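Local structure of mandalate racemase/muconate lactonizing enzyme (4E4U) at residues M1-V11 against Y22-D32; D103-Y114 against P360-I368. The protein probably works as an enolase-superfamily enzyme of the mandelate racemase/muconate lactonizing type, although its own substrate and reaction are not established. All blocks are in the same frame, centred on the assembly; numbering follows the deposited sequence.

Interaction 1 is the first beta hairpin of the chain, and interaction 2 ties the end of helix 88-109 to the loop that follows strand 357-359 near the far end of the sequence. Their centres are about 16 Å apart, and Ile104 joins them: its CD1 lies 3.6 Å from Ile3 CD1, while its CG2 lies 3.7 Å from Thr30 CG2. The helix that packs under the hairpin is thus the one fastened to residues 360-368, which binds the N-terminal domain to the barrel domain. Neither contact includes the dimercaptobutanediol-binding residues Tyr132, Cys151, Glu154, Asn155 and Leu158.

Interaction 1 (M1-V11 against Y22-D32); sequences MKIVSLETHIV and YWIFVKLKTDD
Lys27 and Glu7 face each other as a hydrogen-bonded pair in the antiparallel hairpin of strands 3-11 and 22-30, whose directions differ by 167°. Lys27 N donates to Glu7 O at 2.8 Å, and the lysine side chain then runs along the face that also carries His9. Its CB stays 4.1 Å from Glu7 O. Farther out, CD passes 4.1 Å from CD2 of the His9 ring. A bend at chi3 (65°) turns the tip, where NZ gives a proton to a water at 2.7 Å; that water donates in turn to Glu7 OE1, so it joins two opposite charges that make no direct salt bridge. OE1 also accepts from His9 NE2 at 2.8 Å, nearly in the imidazole plane, which should hold the ring's rotation. Near the far end of this face a methyl of Val11, CG2, meets the edge of the Phe25 ring.

On the reverse face Leu6 CD1 rests 3.7 Å from Val26 CB.

Toward the start of the first strand, Val4 and Ser5 both oppose Lys29, forming a classic beta bulge: Lys29 O takes a firm bond from Val4 N and a weak one from Ser5 N. Beyond the bulge, Lys2 N reaches Asp31 OD1 at 3.0 Å from above the carboxylate plane, 55° out of it.

The hairpin opens the family's N-terminal domain, where strand 35-40 completes a three-stranded antiparallel sheet by bonding to Ile24, Val26 and Leu28. Helix 47-61 covers Ile3, Leu6 and Thr8 with Phe58 and Ile54, whereas helix 372-377 lies against His9, Val11 and Lys27.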
# COMPACT_ATOMS: atom_id res chain seq x y z
N MET A 1 -14.69 23.79 43.90
CA MET A 1 -15.69 22.74 43.75
C MET A 1 -15.06 21.37 43.61
O MET A 1 -14.18 21.18 42.77
CB MET A 1 -16.48 22.99 42.49
CG MET A 1 -17.48 21.90 42.28
SD MET A 1 -18.68 22.20 43.53
CE MET A 1 -20.08 22.37 42.43
N LYS A 2 -15.53 20.40 44.39
CA LYS A 2 -14.99 19.05 44.27
C LYS A 2 -16.01 17.95 44.57
O LYS A 2 -16.98 18.17 45.30
CB LYS A 2 -13.76 18.88 45.17
CG LYS A 2 -14.08 18.80 46.65
CD LYS A 2 -12.81 18.77 47.48
CE LYS A 2 -13.12 18.61 48.97
NZ LYS A 2 -11.89 18.36 49.77
N ILE A 3 -15.79 16.77 44.00
CA ILE A 3 -16.65 15.62 44.24
C ILE A 3 -16.30 15.01 45.58
O ILE A 3 -15.13 14.69 45.83
CB ILE A 3 -16.48 14.54 43.16
CG1 ILE A 3 -16.77 15.11 41.77
CG2 ILE A 3 -17.37 13.34 43.46
CD1 ILE A 3 -18.19 15.62 41.61
N VAL A 4 -17.28 14.84 46.46
CA VAL A 4 -16.99 14.33 47.79
C VAL A 4 -17.64 12.98 48.09
O VAL A 4 -17.27 12.32 49.07
CB VAL A 4 -17.36 15.34 48.91
CG1 VAL A 4 -16.53 16.61 48.76
CG2 VAL A 4 -18.85 15.66 48.89
N SER A 5 -18.60 12.56 47.27
CA SER A 5 -19.28 11.29 47.55
C SER A 5 -19.90 10.65 46.32
O SER A 5 -20.20 11.31 45.33
CB SER A 5 -20.35 11.47 48.62
OG SER A 5 -21.40 12.30 48.16
N LEU A 6 -20.09 9.33 46.43
CA LEU A 6 -20.66 8.50 45.38
C LEU A 6 -21.70 7.58 45.99
O LEU A 6 -21.51 7.04 47.08
CB LEU A 6 -19.56 7.64 44.76
CG LEU A 6 -20.04 6.35 44.07
CD1 LEU A 6 -20.64 6.68 42.73
CD2 LEU A 6 -18.93 5.32 43.95
N GLU A 7 -22.81 7.39 45.27
CA GLU A 7 -23.75 6.30 45.54
C GLU A 7 -23.91 5.50 44.26
O GLU A 7 -24.06 6.08 43.18
CB GLU A 7 -25.12 6.84 45.92
CG GLU A 7 -25.21 7.62 47.20
CD GLU A 7 -26.62 8.15 47.44
OE1 GLU A 7 -27.52 7.83 46.63
OE2 GLU A 7 -26.83 8.88 48.43
N THR A 8 -23.92 4.17 44.38
CA THR A 8 -24.18 3.30 43.25
C THR A 8 -25.54 2.64 43.41
O THR A 8 -25.86 2.12 44.49
CB THR A 8 -23.10 2.22 43.14
OG1 THR A 8 -21.84 2.85 42.89
CG2 THR A 8 -23.41 1.25 42.00
N HIS A 9 -26.34 2.67 42.36
CA HIS A 9 -27.66 2.06 42.38
C HIS A 9 -27.80 1.15 41.17
O HIS A 9 -27.86 1.64 40.04
CB HIS A 9 -28.75 3.13 42.37
CG HIS A 9 -28.69 4.04 43.56
ND1 HIS A 9 -29.23 3.71 44.78
CD2 HIS A 9 -28.15 5.27 43.71
CE1 HIS A 9 -29.02 4.69 45.64
NE2 HIS A 9 -28.36 5.65 45.01
N ILE A 10 -27.83 -0.15 41.41
CA ILE A 10 -27.98 -1.13 40.34
C ILE A 10 -29.42 -1.63 40.36
O ILE A 10 -29.81 -2.42 41.21
CB ILE A 10 -26.95 -2.28 40.44
CG1 ILE A 10 -25.53 -1.70 40.37
CG2 ILE A 10 -27.18 -3.29 39.32
CD1 ILE A 10 -24.42 -2.73 40.45
N VAL A 11 -30.21 -1.12 39.42
CA VAL A 11 -31.64 -1.31 39.40
C VAL A 11 -32.03 -2.54 38.58
O VAL A 11 -31.57 -2.70 37.45
CB VAL A 11 -32.32 -0.07 38.80
CG1 VAL A 11 -33.81 -0.26 38.67
CG2 VAL A 11 -32.01 1.16 39.65
N TYR A 22 -30.46 -5.25 34.11
CA TYR A 22 -30.24 -4.26 35.17
C TYR A 22 -29.55 -3.05 34.59
O TYR A 22 -28.85 -3.14 33.58
CB TYR A 22 -29.41 -4.85 36.33
CG TYR A 22 -28.13 -5.51 35.87
CD1 TYR A 22 -26.99 -4.75 35.62
CD2 TYR A 22 -28.08 -6.87 35.65
CE1 TYR A 22 -25.82 -5.35 35.17
CE2 TYR A 22 -26.92 -7.48 35.20
CZ TYR A 22 -25.80 -6.71 34.96
OH TYR A 22 -24.66 -7.33 34.51
N TRP A 23 -29.74 -1.91 35.25
CA TRP A 23 -29.07 -0.68 34.87
C TRP A 23 -28.20 -0.20 36.02
O TRP A 23 -28.62 -0.24 37.18
CB TRP A 23 -30.09 0.40 34.49
CG TRP A 23 -30.95 0.00 33.32
CD1 TRP A 23 -30.61 -0.84 32.29
CD2 TRP A 23 -32.31 0.41 33.08
NE1 TRP A 23 -31.67 -0.96 31.42
CE2 TRP A 23 -32.72 -0.21 31.88
CE3 TRP A 23 -33.20 1.24 33.75
CZ2 TRP A 23 -34.00 -0.03 31.35
CZ3 TRP A 23 -34.47 1.43 33.22
CH2 TRP A 23 -34.86 0.80 32.03
N ILE A 24 -26.99 0.22 35.70
CA ILE A 24 -26.02 0.63 36.70
C ILE A 24 -25.92 2.15 36.75
O ILE A 24 -25.38 2.77 35.83
CB ILE A 24 -24.62 0.06 36.40
CG1 ILE A 24 -24.67 -1.46 36.24
CG2 ILE A 24 -23.64 0.45 37.49
CD1 ILE A 24 -23.38 -2.06 35.72
N PHE A 25 -26.44 2.75 37.82
CA PHE A 25 -26.41 4.20 37.97
C PHE A 25 -25.42 4.63 39.03
O PHE A 25 -25.23 3.93 40.03
CB PHE A 25 -27.79 4.75 38.33
CG PHE A 25 -28.86 4.43 37.32
CD1 PHE A 25 -28.77 4.88 36.01
CD2 PHE A 25 -29.98 3.69 37.70
CE1 PHE A 25 -29.77 4.59 35.09
CE2 PHE A 25 -30.97 3.40 36.78
CZ PHE A 25 -30.87 3.84 35.48
N VAL A 26 -24.79 5.78 38.83
CA VAL A 26 -23.97 6.39 39.86
C VAL A 26 -24.46 7.81 40.13
O VAL A 26 -24.86 8.53 39.21
CB VAL A 26 -22.47 6.40 39.47
CG1 VAL A 26 -21.92 4.98 39.47
CG2 VAL A 26 -22.27 7.07 38.11
N LYS A 27 -24.46 8.19 41.41
CA LYS A 27 -24.82 9.55 41.80
C LYS A 27 -23.65 10.19 42.54
O LYS A 27 -23.13 9.63 43.51
CB LYS A 27 -26.08 9.56 42.68
CG LYS A 27 -27.35 9.24 41.91
CD LYS A 27 -28.60 9.25 42.81
CE LYS A 27 -28.89 10.63 43.37
NZ LYS A 27 -30.09 10.65 44.25
N LEU A 28 -23.21 11.35 42.04
CA LEU A 28 -22.11 12.08 42.66
C LEU A 28 -22.63 13.32 43.34
O LEU A 28 -23.58 13.95 42.87
CB LEU A 28 -21.10 12.52 41.59
CG LEU A 28 -20.51 11.42 40.72
CD1 LEU A 28 -19.51 12.02 39.75
CD2 LEU A 28 -19.85 10.36 41.60
N LYS A 29 -22.01 13.70 44.45
CA LYS A 29 -22.34 14.96 45.09
C LYS A 29 -21.08 15.78 45.30
O LYS A 29 -20.01 15.22 45.59
CB LYS A 29 -23.08 14.75 46.42
CG LYS A 29 -23.92 15.95 46.84
CD LYS A 29 -24.86 15.61 48.00
CE LYS A 29 -25.97 16.64 48.13
NZ LYS A 29 -26.07 17.21 49.50
N THR A 30 -21.19 17.09 45.13
CA THR A 30 -20.07 17.99 45.36
C THR A 30 -20.09 18.54 46.78
O THR A 30 -21.08 18.40 47.50
CB THR A 30 -20.11 19.19 44.40
OG1 THR A 30 -21.26 20.00 44.70
CG2 THR A 30 -20.17 18.72 42.95
N ASP A 31 -18.99 19.20 47.16
CA ASP A 31 -18.87 19.80 48.47
C ASP A 31 -19.86 20.94 48.69
O ASP A 31 -20.19 21.25 49.83
CB ASP A 31 -17.42 20.26 48.73
CG ASP A 31 -16.88 21.19 47.64
OD1 ASP A 31 -17.45 21.27 46.52
OD2 ASP A 31 -15.84 21.83 47.91
N ASP A 32 -20.34 21.56 47.62
CA ASP A 32 -21.34 22.62 47.78
C ASP A 32 -22.74 22.18 47.34
O ASP A 32 -23.62 23.00 47.05
CB ASP A 32 -20.91 23.90 47.06
CG ASP A 32 -20.98 23.78 45.56
OD1 ASP A 32 -21.29 22.69 45.06
OD2 ASP A 32 -20.72 24.79 44.86
O HOH W 1 -13.92 22.91 46.35
O HOH W 2 -29.88 9.17 46.48

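Interaction 2 (D103-Y114 against P360-I368); sequences DIIGKAAAKPVY and PSNEPGLGI
Asp103 and Leu366 meet where the Schellman-capped end of helix 88-109 receives a type II' turn, Pro364 to Gly367, from the barrel domain. Leu366 N points at Asp103 OD1 over 2.9 Å with an almost straight N-H...O angle of 176°, arriving on the anti side of the carboxylate but 34° out of its plane. Asp103 CG lies opposite its own backbone N (chi1 -162°), which carries OD1 over to the turn. The leucine side chain crosses the aspartate at about a right angle, with CG 3.8 Å from Asp103 CB.

Two backbone bonds grip Gly365 from the residues after the helix: its N donates to Lys111 O at 2.9 Å, and its O accepts from Val113 N at 3.0 Å. The CA atoms of Gly106 and Gly365 come within 3.9 Å, so the backbones of helix and turn lie directly against each other. Pro364 slides its ring against Ala110, whose positive phi turns the chain out of the helix.

Farther along, Pro112 CB sits 3.5 Å above the centre of the Tyr114 ring. The tyrosine OH donates to Ser361 O at 2.7 Å, and this carbonyl oxygen lies in the ring plane at the edge.

In the second shell, Ala109 packs on Ala109 of the second subunit, so the helix end also borders a subunit interface. Asp103 OD2 accepts from Val37 N, and Lys107 NZ donates to Glu35 O. A water 2.7 Å from Asp103 OD2 donates to that oxygen and to Ile368 O; the same water accepts from Lys107 NZ, whose direct salt bridge to Asp103 OD2 is long.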
# COMPACT_ATOMS: atom_id res chain seq x y z
N ASP A 103 -23.04 16.43 34.15
CA ASP A 103 -24.33 16.81 34.73
C ASP A 103 -24.10 17.95 35.73
O ASP A 103 -24.81 18.97 35.71
CB ASP A 103 -24.95 15.59 35.42
CG ASP A 103 -26.44 15.74 35.68
OD1 ASP A 103 -27.12 16.54 35.01
OD2 ASP A 103 -26.94 15.02 36.57
N ILE A 104 -23.10 17.79 36.60
CA ILE A 104 -22.71 18.83 37.56
C ILE A 104 -22.18 20.11 36.90
O ILE A 104 -22.56 21.21 37.28
CB ILE A 104 -21.70 18.25 38.58
CG1 ILE A 104 -22.42 17.28 39.51
CG2 ILE A 104 -21.01 19.36 39.37
CD1 ILE A 104 -21.49 16.34 40.22
N ILE A 105 -21.31 19.96 35.90
CA ILE A 105 -20.78 21.10 35.17
C ILE A 105 -21.93 21.93 34.58
O ILE A 105 -21.96 23.16 34.72
CB ILE A 105 -19.81 20.65 34.03
CG1 ILE A 105 -18.56 19.97 34.60
CG2 ILE A 105 -19.42 21.83 33.15
CD1 ILE A 105 -17.69 19.32 33.53
N GLY A 106 -22.88 21.26 33.93
CA GLY A 106 -24.02 21.94 33.34
C GLY A 106 -24.90 22.61 34.38
O GLY A 106 -25.37 23.74 34.19
N LYS A 107 -25.14 21.92 35.50
CA LYS A 107 -25.95 22.52 36.55
C LYS A 107 -25.28 23.76 37.12
O LYS A 107 -25.94 24.77 37.38
CB LYS A 107 -26.25 21.51 37.65
CG LYS A 107 -27.26 20.44 37.25
CD LYS A 107 -27.56 19.50 38.40
CE LYS A 107 -28.39 18.32 37.93
NZ LYS A 107 -28.71 17.40 39.06
N ALA A 108 -23.96 23.70 37.30
CA ALA A 108 -23.23 24.85 37.85
C ALA A 108 -23.29 26.03 36.89
O ALA A 108 -23.40 27.18 37.31
CB ALA A 108 -21.78 24.46 38.15
N ALA A 109 -23.23 25.74 35.59
CA ALA A 109 -23.28 26.78 34.55
C ALA A 109 -24.71 27.19 34.20
O ALA A 109 -24.92 28.16 33.48
CB ALA A 109 -22.54 26.30 33.30
N ALA A 110 -25.69 26.45 34.73
CA ALA A 110 -27.10 26.62 34.35
C ALA A 110 -27.31 26.47 32.83
O ALA A 110 -28.05 27.24 32.21
CB ALA A 110 -27.68 27.96 34.87
N LYS A 111 -26.65 25.48 32.24
CA LYS A 111 -26.81 25.18 30.81
C LYS A 111 -26.94 23.68 30.60
O LYS A 111 -26.34 22.89 31.33
CB LYS A 111 -25.60 25.65 30.00
CG LYS A 111 -25.28 27.14 30.07
CD LYS A 111 -26.42 28.00 29.56
CE LYS A 111 -26.68 27.79 28.10
NZ LYS A 111 -27.71 28.77 27.63
N PRO A 112 -27.70 23.27 29.57
CA PRO A 112 -27.61 21.87 29.11
C PRO A 112 -26.17 21.58 28.70
O PRO A 112 -25.46 22.48 28.22
CB PRO A 112 -28.50 21.85 27.87
CG PRO A 112 -29.43 23.01 28.02
CD PRO A 112 -28.61 24.06 28.73
N VAL A 113 -25.73 20.34 28.88
CA VAL A 113 -24.39 19.95 28.48
C VAL A 113 -24.16 20.21 26.99
O VAL A 113 -23.06 20.62 26.59
CB VAL A 113 -24.11 18.48 28.86
CG1 VAL A 113 -22.83 17.98 28.21
CG2 VAL A 113 -24.02 18.35 30.37
N TYR A 114 -25.18 20.02 26.16
CA TYR A 114 -25.00 20.26 24.73
C TYR A 114 -24.64 21.72 24.40
O TYR A 114 -24.08 21.98 23.34
CB TYR A 114 -26.17 19.75 23.86
CG TYR A 114 -27.54 20.35 24.17
CD1 TYR A 114 -27.85 21.67 23.83
CD2 TYR A 114 -28.53 19.58 24.77
CE1 TYR A 114 -29.10 22.20 24.10
CE2 TYR A 114 -29.78 20.10 25.04
CZ TYR A 114 -30.06 21.41 24.70
OH TYR A 114 -31.31 21.92 24.99
N PRO A 360 -34.90 17.00 22.72
CA PRO A 360 -33.93 17.20 23.81
C PRO A 360 -34.43 18.12 24.91
O PRO A 360 -35.14 19.10 24.65
CB PRO A 360 -32.73 17.85 23.11
CG PRO A 360 -32.85 17.41 21.68
CD PRO A 360 -34.33 17.38 21.41
N SER A 361 -34.06 17.80 26.15
CA SER A 361 -34.37 18.66 27.29
C SER A 361 -33.71 20.03 27.15
O SER A 361 -32.65 20.15 26.55
CB SER A 361 -33.89 17.98 28.57
OG SER A 361 -34.08 18.82 29.69
N ASN A 362 -34.35 21.05 27.72
CA ASN A 362 -33.76 22.38 27.82
C ASN A 362 -33.21 22.65 29.22
O ASN A 362 -32.73 23.74 29.52
CB ASN A 362 -34.78 23.45 27.44
CG ASN A 362 -35.19 23.37 25.98
OD1 ASN A 362 -34.34 23.24 25.10
ND2 ASN A 362 -36.49 23.42 25.72
N GLU A 363 -33.29 21.63 30.08
CA GLU A 363 -32.85 21.77 31.47
C GLU A 363 -31.33 21.67 31.60
O GLU A 363 -30.66 21.10 30.73
CB GLU A 363 -33.54 20.72 32.34
CG GLU A 363 -35.03 20.98 32.52
CD GLU A 363 -35.32 22.42 32.94
OE1 GLU A 363 -34.92 22.80 34.07
OE2 GLU A 363 -35.93 23.16 32.15
N PRO A 364 -30.77 22.26 32.67
CA PRO A 364 -29.32 22.21 32.85
C PRO A 364 -28.78 20.79 33.05
O PRO A 364 -29.49 19.90 33.51
CB PRO A 364 -29.09 23.04 34.12
CG PRO A 364 -30.28 23.96 34.18
CD PRO A 364 -31.43 23.13 33.66
N GLY A 365 -27.52 20.60 32.68
CA GLY A 365 -26.88 19.30 32.85
C GLY A 365 -27.35 18.30 31.82
O GLY A 365 -27.54 18.64 30.65
N LEU A 366 -27.55 17.06 32.24
CA LEU A 366 -28.00 16.01 31.33
C LEU A 366 -29.51 16.05 31.09
O LEU A 366 -30.01 15.33 30.23
CB LEU A 366 -27.62 14.63 31.87
CG LEU A 366 -26.14 14.33 32.06
CD1 LEU A 366 -25.95 12.94 32.67
CD2 LEU A 366 -25.37 14.45 30.74
N GLY A 367 -30.22 16.88 31.84
CA GLY A 367 -31.68 16.93 31.73
C GLY A 367 -32.36 15.64 32.17
O GLY A 367 -33.35 15.22 31.57
N ILE A 368 -31.84 15.03 33.23
CA ILE A 368 -32.38 13.76 33.72
C ILE A 368 -32.15 13.65 35.23
O ILE A 368 -31.18 14.18 35.75
CB ILE A 368 -31.75 12.56 32.97
CG1 ILE A 368 -32.66 11.33 33.00
CG2 ILE A 368 -30.38 12.22 33.51
CD1 ILE A 368 -33.86 11.47 32.10
O HOH W 3 -29.35 14.99 37.73
O HOH W 4 -29.81 17.00 34.82